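Local coordinates for protein fructuronate-tagaturonate epimerase UxaE from Cohnella laeviribosi in complex with 1 glycerol (Cohnella laeviribosi, PDB 6IL9) that interconverts D-fructuronate and D-tagaturonate by epimerisation, probably with the help of its zinc ion, on a TIM-barrel scaffold, at residues 387-401 with 436-448. Residues are numbered along the deposited sequence; the frame is centred on the assembly and turned at random.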
loop_
_atom_site.group_PDB
_atom_site.type_symbol
_atom_site.label_atom_id
_atom_site.label_comp_id
_atom_site.label_asym_id
_atom_site.label_seq_id
_atom_site.Cartn_x
_atom_site.Cartn_y
_atom_site.Cartn_z
ATOM N N TYR A 387 -22.829 -12.009 0.525
ATOM C CA TYR A 387 -21.620 -12.638 1.053
ATOM C C TYR A 387 -21.552 -14.112 0.650
ATOM O O TYR A 387 -20.505 -14.595 0.191
ATOM C CB TYR A 387 -21.528 -12.499 2.581
ATOM C CG TYR A 387 -20.271 -13.201 3.029
ATOM C CD1 TYR A 387 -19.045 -12.539 3.000
ATOM C CD2 TYR A 387 -20.286 -14.552 3.375
ATOM C CE1 TYR A 387 -17.875 -13.193 3.341
ATOM C CE2 TYR A 387 -19.116 -15.218 3.705
ATOM C CZ TYR A 387 -17.914 -14.528 3.689
ATOM O OH TYR A 387 -16.762 -15.201 4.017
ATOM N N ARG A 388 -22.650 -14.848 0.833
ATOM C CA ARG A 388 -22.653 -16.275 0.492
ATOM C C ARG A 388 -22.298 -16.496 -0.971
ATOM O O ARG A 388 -21.504 -17.388 -1.302
ATOM C CB ARG A 388 -24.016 -16.902 0.790
ATOM C CG ARG A 388 -24.394 -16.935 2.246
ATOM C CD ARG A 388 -25.734 -17.675 2.465
ATOM N NE ARG A 388 -26.095 -17.637 3.876
ATOM C CZ ARG A 388 -25.700 -18.530 4.779
ATOM N NH1 ARG A 388 -24.945 -19.568 4.423
ATOM N NH2 ARG A 388 -26.055 -18.377 6.038
ATOM N N ARG A 389 -22.876 -15.695 -1.868
ATOM C CA ARG A 389 -22.560 -15.845 -3.283
ATOM C C ARG A 389 -21.091 -15.548 -3.563
ATOM O O ARG A 389 -20.450 -16.252 -4.356
ATOM C CB ARG A 389 -23.472 -14.942 -4.110
ATOM C CG ARG A 389 -24.932 -15.398 -4.091
ATOM C CD ARG A 389 -25.812 -14.438 -4.855
ATOM N NE ARG A 389 -25.257 -14.177 -6.175
ATOM C CZ ARG A 389 -25.002 -12.966 -6.658
ATOM N NH1 ARG A 389 -25.266 -11.887 -5.928
ATOM N NH2 ARG A 389 -24.491 -12.837 -7.872
ATOM N N MET A 390 -20.542 -14.503 -2.931
ATOM C CA MET A 390 -19.134 -14.154 -3.139
ATOM C C MET A 390 -18.206 -15.216 -2.553
ATOM O O MET A 390 -17.200 -15.582 -3.173
ATOM C CB MET A 390 -18.835 -12.778 -2.523
ATOM C CG MET A 390 -19.576 -11.608 -3.194
ATOM S SD MET A 390 -19.232 -9.936 -2.517
ATOM C CE MET A 390 -17.511 -9.720 -2.982
ATOM N N HIS A 391 -18.524 -15.713 -1.357
ATOM C CA HIS A 391 -17.687 -16.718 -0.704
ATOM C C HIS A 391 -17.660 -18.004 -1.525
ATOM O O HIS A 391 -16.591 -18.578 -1.772
ATOM C CB HIS A 391 -18.224 -16.942 0.717
ATOM C CG HIS A 391 -17.525 -18.006 1.517
ATOM N ND1 HIS A 391 -16.959 -17.747 2.750
ATOM C CD2 HIS A 391 -17.369 -19.338 1.305
ATOM C CE1 HIS A 391 -16.465 -18.865 3.252
ATOM N NE2 HIS A 391 -16.695 -19.845 2.393
ATOM N N GLN A 392 -18.827 -18.437 -2.009
ATOM C CA GLN A 392 -18.887 -19.661 -2.807
ATOM C C GLN A 392 -18.118 -19.508 -4.114
ATOM O O GLN A 392 -17.419 -20.435 -4.546
ATOM C CB GLN A 392 -20.347 -20.036 -3.074
ATOM C CG GLN A 392 -20.525 -21.454 -3.609
ATOM C CD GLN A 392 -19.925 -22.513 -2.695
ATOM O OE1 GLN A 392 -20.214 -22.560 -1.493
ATOM N NE2 GLN A 392 -19.088 -23.379 -3.265
ATOM N N TYR A 393 -18.224 -18.337 -4.752
ATOM C CA TYR A 393 -17.478 -18.076 -5.976
ATOM C C TYR A 393 -15.980 -18.105 -5.718
ATOM O O TYR A 393 -15.216 -18.681 -6.502
ATOM C CB TYR A 393 -17.900 -16.723 -6.551
ATOM C CG TYR A 393 -17.456 -16.427 -7.967
ATOM C CD1 TYR A 393 -16.252 -15.783 -8.220
ATOM C CD2 TYR A 393 -18.272 -16.732 -9.048
ATOM C CE1 TYR A 393 -15.847 -15.490 -9.503
ATOM C CE2 TYR A 393 -17.878 -16.437 -10.337
ATOM C CZ TYR A 393 -16.674 -15.821 -10.563
ATOM O OH TYR A 393 -16.285 -15.523 -11.851
ATOM N N ALA A 394 -15.546 -17.492 -4.613
ATOM C CA ALA A 394 -14.137 -17.540 -4.242
ATOM C C ALA A 394 -13.657 -18.978 -4.082
ATOM O O ALA A 394 -12.566 -19.325 -4.543
ATOM C CB ALA A 394 -13.921 -16.748 -2.954
ATOM N N LEU A 395 -14.453 -19.823 -3.417
ATOM C CA LEU A 395 -14.101 -21.235 -3.289
ATOM C C LEU A 395 -13.939 -21.878 -4.652
ATOM O O LEU A 395 -12.997 -22.642 -4.881
ATOM C CB LEU A 395 -15.176 -21.978 -2.501
ATOM C CG LEU A 395 -15.193 -21.861 -0.981
ATOM C CD1 LEU A 395 -16.485 -22.463 -0.426
ATOM C CD2 LEU A 395 -13.975 -22.544 -0.377
ATOM N N GLU A 396 -14.849 -21.568 -5.574
ATOM C CA GLU A 396 -14.839 -22.216 -6.876
ATOM C C GLU A 396 -13.663 -21.786 -7.738
ATOM O O GLU A 396 -13.266 -22.535 -8.639
ATOM C CB GLU A 396 -16.157 -21.928 -7.595
ATOM C CG GLU A 396 -17.327 -22.697 -7.012
ATOM C CD GLU A 396 -18.673 -22.211 -7.528
ATOM O OE1 GLU A 396 -18.701 -21.307 -8.398
ATOM O OE2 GLU A 396 -19.701 -22.732 -7.047
ATOM N N HIS A 397 -13.094 -20.605 -7.492
ATOM C CA HIS A 397 -12.048 -20.052 -8.344
ATOM C C HIS A 397 -10.744 -19.802 -7.597
ATOM O O HIS A 397 -9.853 -19.141 -8.130
ATOM C CB HIS A 397 -12.536 -18.757 -8.998
ATOM C CG HIS A 397 -13.710 -18.956 -9.903
ATOM N ND1 HIS A 397 -13.575 -19.416 -11.196
ATOM C CD2 HIS A 397 -15.037 -18.777 -9.701
ATOM C CE1 HIS A 397 -14.771 -19.507 -11.754
ATOM N NE2 HIS A 397 -15.674 -19.125 -10.870
ATOM N N PHE A 398 -10.605 -20.351 -6.389
ATOM C CA PHE A 398 -9.457 -20.044 -5.541
ATOM C C PHE A 398 -8.132 -20.361 -6.233
ATOM O O PHE A 398 -7.165 -19.592 -6.129
ATOM C CB PHE A 398 -9.601 -20.828 -4.242
ATOM C CG PHE A 398 -8.532 -20.565 -3.238
ATOM C CD1 PHE A 398 -8.374 -19.311 -2.683
ATOM C CD2 PHE A 398 -7.709 -21.591 -2.812
ATOM C CE1 PHE A 398 -7.404 -19.081 -1.725
ATOM C CE2 PHE A 398 -6.730 -21.360 -1.862
ATOM C CZ PHE A 398 -6.579 -20.111 -1.325
ATOM N N GLU A 399 -8.071 -21.489 -6.948
ATOM C CA GLU A 399 -6.819 -21.901 -7.576
ATOM C C GLU A 399 -6.288 -20.843 -8.541
ATOM O O GLU A 399 -5.070 -20.668 -8.658
ATOM C CB GLU A 399 -7.024 -23.236 -8.298
ATOM C CG GLU A 399 -5.857 -24.200 -8.200
ATOM C CD GLU A 399 -5.845 -25.232 -9.330
ATOM O OE1 GLU A 399 -6.928 -25.536 -9.876
ATOM O OE2 GLU A 399 -4.749 -25.732 -9.675
ATOM N N GLU A 400 -7.182 -20.125 -9.233
ATOM C CA GLU A 400 -6.735 -19.072 -10.143
ATOM C C GLU A 400 -6.018 -17.956 -9.396
ATOM O O GLU A 400 -5.070 -17.361 -9.921
ATOM C CB GLU A 400 -7.927 -18.507 -10.923
ATOM C CG GLU A 400 -8.767 -19.572 -11.609
ATOM C CD GLU A 400 -10.202 -19.130 -11.855
ATOM O OE1 GLU A 400 -10.438 -17.915 -11.983
ATOM O OE2 GLU A 400 -11.100 -19.999 -11.909
ATOM N N ALA A 401 -6.441 -17.673 -8.169
ATOM C CA ALA A 401 -5.867 -16.568 -7.422
ATOM C C ALA A 401 -4.571 -16.962 -6.710
ATOM O O ALA A 401 -3.693 -16.110 -6.513
ATOM C CB ALA A 401 -6.925 -16.042 -6.450
ATOM N N GLN A 436 -7.861 -15.579 4.060
ATOM C CA GLN A 436 -6.993 -15.683 2.889
ATOM C C GLN A 436 -7.797 -15.966 1.626
ATOM O O GLN A 436 -7.473 -15.451 0.548
ATOM C CB GLN A 436 -5.945 -16.767 3.104
ATOM C CG GLN A 436 -4.959 -16.400 4.203
ATOM C CD GLN A 436 -3.700 -17.222 4.117
ATOM O OE1 GLN A 436 -3.757 -18.448 3.999
ATOM N NE2 GLN A 436 -2.554 -16.562 4.168
ATOM N N LEU A 437 -8.852 -16.774 1.754
ATOM C CA LEU A 437 -9.708 -17.098 0.619
ATOM C C LEU A 437 -10.277 -15.834 -0.002
ATOM O O LEU A 437 -10.230 -15.655 -1.223
ATOM C CB LEU A 437 -10.835 -18.017 1.084
ATOM C CG LEU A 437 -11.996 -18.253 0.121
ATOM C CD1 LEU A 437 -11.513 -19.100 -1.050
ATOM C CD2 LEU A 437 -13.166 -18.916 0.848
ATOM N N LEU A 438 -10.815 -14.943 0.834
ATOM C CA LEU A 438 -11.414 -13.709 0.328
ATOM C C LEU A 438 -10.362 -12.656 -0.011
ATOM O O LEU A 438 -10.578 -11.844 -0.919
ATOM C CB LEU A 438 -12.418 -13.156 1.351
ATOM C CG LEU A 438 -13.876 -13.653 1.274
ATOM C CD1 LEU A 438 -14.545 -13.186 -0.000
ATOM C CD2 LEU A 438 -13.987 -15.187 1.389
ATOM N N HIS A 439 -9.217 -12.666 0.682
ATOM C CA HIS A 439 -8.196 -11.636 0.472
ATOM C C HIS A 439 -7.692 -11.683 -0.960
ATOM O O HIS A 439 -7.633 -10.661 -1.648
ATOM C CB HIS A 439 -7.037 -11.859 1.461
ATOM C CG HIS A 439 -6.028 -10.745 1.521
ATOM N ND1 HIS A 439 -5.290 -10.330 0.430
ATOM C CD2 HIS A 439 -5.605 -9.992 2.567
ATOM C CE1 HIS A 439 -4.472 -9.358 0.794
ATOM N NE2 HIS A 439 -4.640 -9.135 2.089
ATOM N N ILE A 440 -7.368 -12.885 -1.433
ATOM C CA ILE A 440 -6.616 -13.069 -2.662
ATOM C C ILE A 440 -7.518 -13.119 -3.892
ATOM O O ILE A 440 -7.034 -12.899 -5.013
ATOM C CB ILE A 440 -5.773 -14.342 -2.440
ATOM C CG1 ILE A 440 -4.446 -14.018 -1.764
ATOM C CG2 ILE A 440 -5.550 -15.133 -3.662
ATOM C CD1 ILE A 440 -4.538 -13.485 -0.403
ATOM N N THR A 441 -8.820 -13.333 -3.705
ATOM C CA THR A 441 -9.780 -13.438 -4.796
ATOM C C THR A 441 -10.470 -12.111 -5.101
ATOM O O THR A 441 -11.466 -12.103 -5.823
ATOM C CB THR A 441 -10.832 -14.517 -4.491
ATOM O OG1 THR A 441 -11.439 -14.287 -3.209
ATOM C CG2 THR A 441 -10.208 -15.937 -4.524
ATOM N N TYR A 442 -9.949 -10.990 -4.588
ATOM C CA TYR A 442 -10.596 -9.691 -4.814
ATOM C C TYR A 442 -10.762 -9.394 -6.299
ATOM O O TYR A 442 -11.811 -8.886 -6.724
ATOM C CB TYR A 442 -9.791 -8.572 -4.148
ATOM C CG TYR A 442 -8.435 -8.326 -4.790
ATOM C CD1 TYR A 442 -7.362 -9.177 -4.557
ATOM C CD2 TYR A 442 -8.236 -7.254 -5.655
ATOM C CE1 TYR A 442 -6.126 -8.958 -5.155
ATOM C CE2 TYR A 442 -7.007 -7.027 -6.256
ATOM C CZ TYR A 442 -5.958 -7.885 -6.007
ATOM O OH TYR A 442 -4.742 -7.651 -6.598
ATOM N N GLY A 443 -9.734 -9.680 -7.100
ATOM C CA GLY A 443 -9.798 -9.349 -8.517
ATOM C C GLY A 443 -10.810 -10.209 -9.252
ATOM O O GLY A 443 -11.631 -9.703 -10.025
ATOM N N LEU A 444 -10.782 -11.520 -8.995
ATOM C CA LEU A 444 -11.760 -12.430 -9.592
ATOM C C LEU A 444 -13.187 -12.058 -9.211
ATOM O O LEU A 444 -14.111 -12.222 -10.013
ATOM C CB LEU A 444 -11.491 -13.863 -9.139
ATOM C CG LEU A 444 -10.191 -14.528 -9.535
ATOM C CD1 LEU A 444 -10.025 -15.761 -8.669
ATOM C CD2 LEU A 444 -10.239 -14.882 -11.013
ATOM N N LEU A 445 -13.398 -11.635 -7.965
ATOM C CA LEU A 445 -14.744 -11.288 -7.518
ATOM C C LEU A 445 -15.201 -9.969 -8.126
ATOM O O LEU A 445 -16.337 -9.852 -8.609
ATOM C CB LEU A 445 -14.781 -11.204 -5.991
ATOM C CG LEU A 445 -14.701 -12.541 -5.254
ATOM C CD1 LEU A 445 -14.311 -12.339 -3.786
ATOM C CD2 LEU A 445 -16.037 -13.271 -5.339
ATOM N N LEU A 446 -14.327 -8.962 -8.096
ATOM C CA LEU A 446 -14.681 -7.627 -8.578
ATOM C C LEU A 446 -14.951 -7.629 -10.075
ATOM O O LEU A 446 -15.827 -6.898 -10.556
ATOM C CB LEU A 446 -13.551 -6.647 -8.252
ATOM C CG LEU A 446 -13.670 -5.566 -7.174
ATOM C CD1 LEU A 446 -14.972 -5.610 -6.378
ATOM C CD2 LEU A 446 -12.432 -5.585 -6.257
ATOM N N GLN A 447 -14.203 -8.426 -10.832
ATOM C CA GLN A 447 -14.357 -8.429 -12.282
ATOM C C GLN A 447 -15.324 -9.501 -12.777
ATOM O O GLN A 447 -15.554 -9.588 -13.987
ATOM C CB GLN A 447 -12.988 -8.593 -12.953
ATOM C CG GLN A 447 -11.968 -7.558 -12.490
ATOM C CD GLN A 447 -11.789 -6.395 -13.457
ATOM O OE1 GLN A 447 -12.665 -5.532 -13.593
ATOM N NE2 GLN A 447 -10.636 -6.357 -14.126
ATOM N N ALA A 448 -15.918 -10.288 -11.880
ATOM C CA ALA A 448 -16.816 -11.361 -12.292
ATOM C C ALA A 448 -18.049 -10.807 -12.997
ATOM O O ALA A 448 -18.603 -9.781 -12.602
ATOM C CB ALA A 448 -17.248 -12.185 -11.082
HETATM O O HOH W 1 -14.121 -14.172 -12.168
#
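Leu437 and Phe398 both hold CG trans to the backbone N (chi1 168° for the leucine), and these torsions send the leucine branches into helix 384-402 and bring the phenyl ring against the CD1 branch. Leu437 is a knob in a hole formed by His391, Ala394, Leu395 and Phe398. Its two methyls divide the work: CD1 lies 3.5 Å from Phe398 CD1, obliquely to that ring, and also meets the Ala394 methyl, whereas CD2 sits over one face of the His391 imidazole, 4.1 Å from the centroid and 15° off the normal, a CH-pi contact. A nearly straight hydrogen bond between Tyr387 OH and His391 ND1 (2.9 Å) restrains the rotation of that imidazole. One turn on, Thr441 OG1 donates to Leu437 O, in the carbonyl plane and on a lone pair, so the hydroxyl facing the Ala394 methyl is satisfied within its own segment. The contact joins helices that follow the eighth barrel strand, 363-367; the axis of 387-401 passes 436-440 at 81° and runs more nearly antiparallel to 442-446. In helix 432-440, His439 NE2 hydrogen-bonds the phosphoserine at position 346. Further along, Leu445 CD2 fits between Met390 CB and Tyr393 CD1, 3.8 Å from the latter. Tyr393 is held at two places: CD2 of His397 lies over the centre of its ring, 3.3 Å above the plane, and its OH shares a water with Leu444 O, to which the water donates a hydrogen bond. His397 ND1 in turn donates to Glu400 OE2 (2.6 Å), on the syn side of OE2, in the imidazole plane but tilted out of the carboxylate plane. Leu444 CD1 packs against the CB atoms of His397 and Ala401.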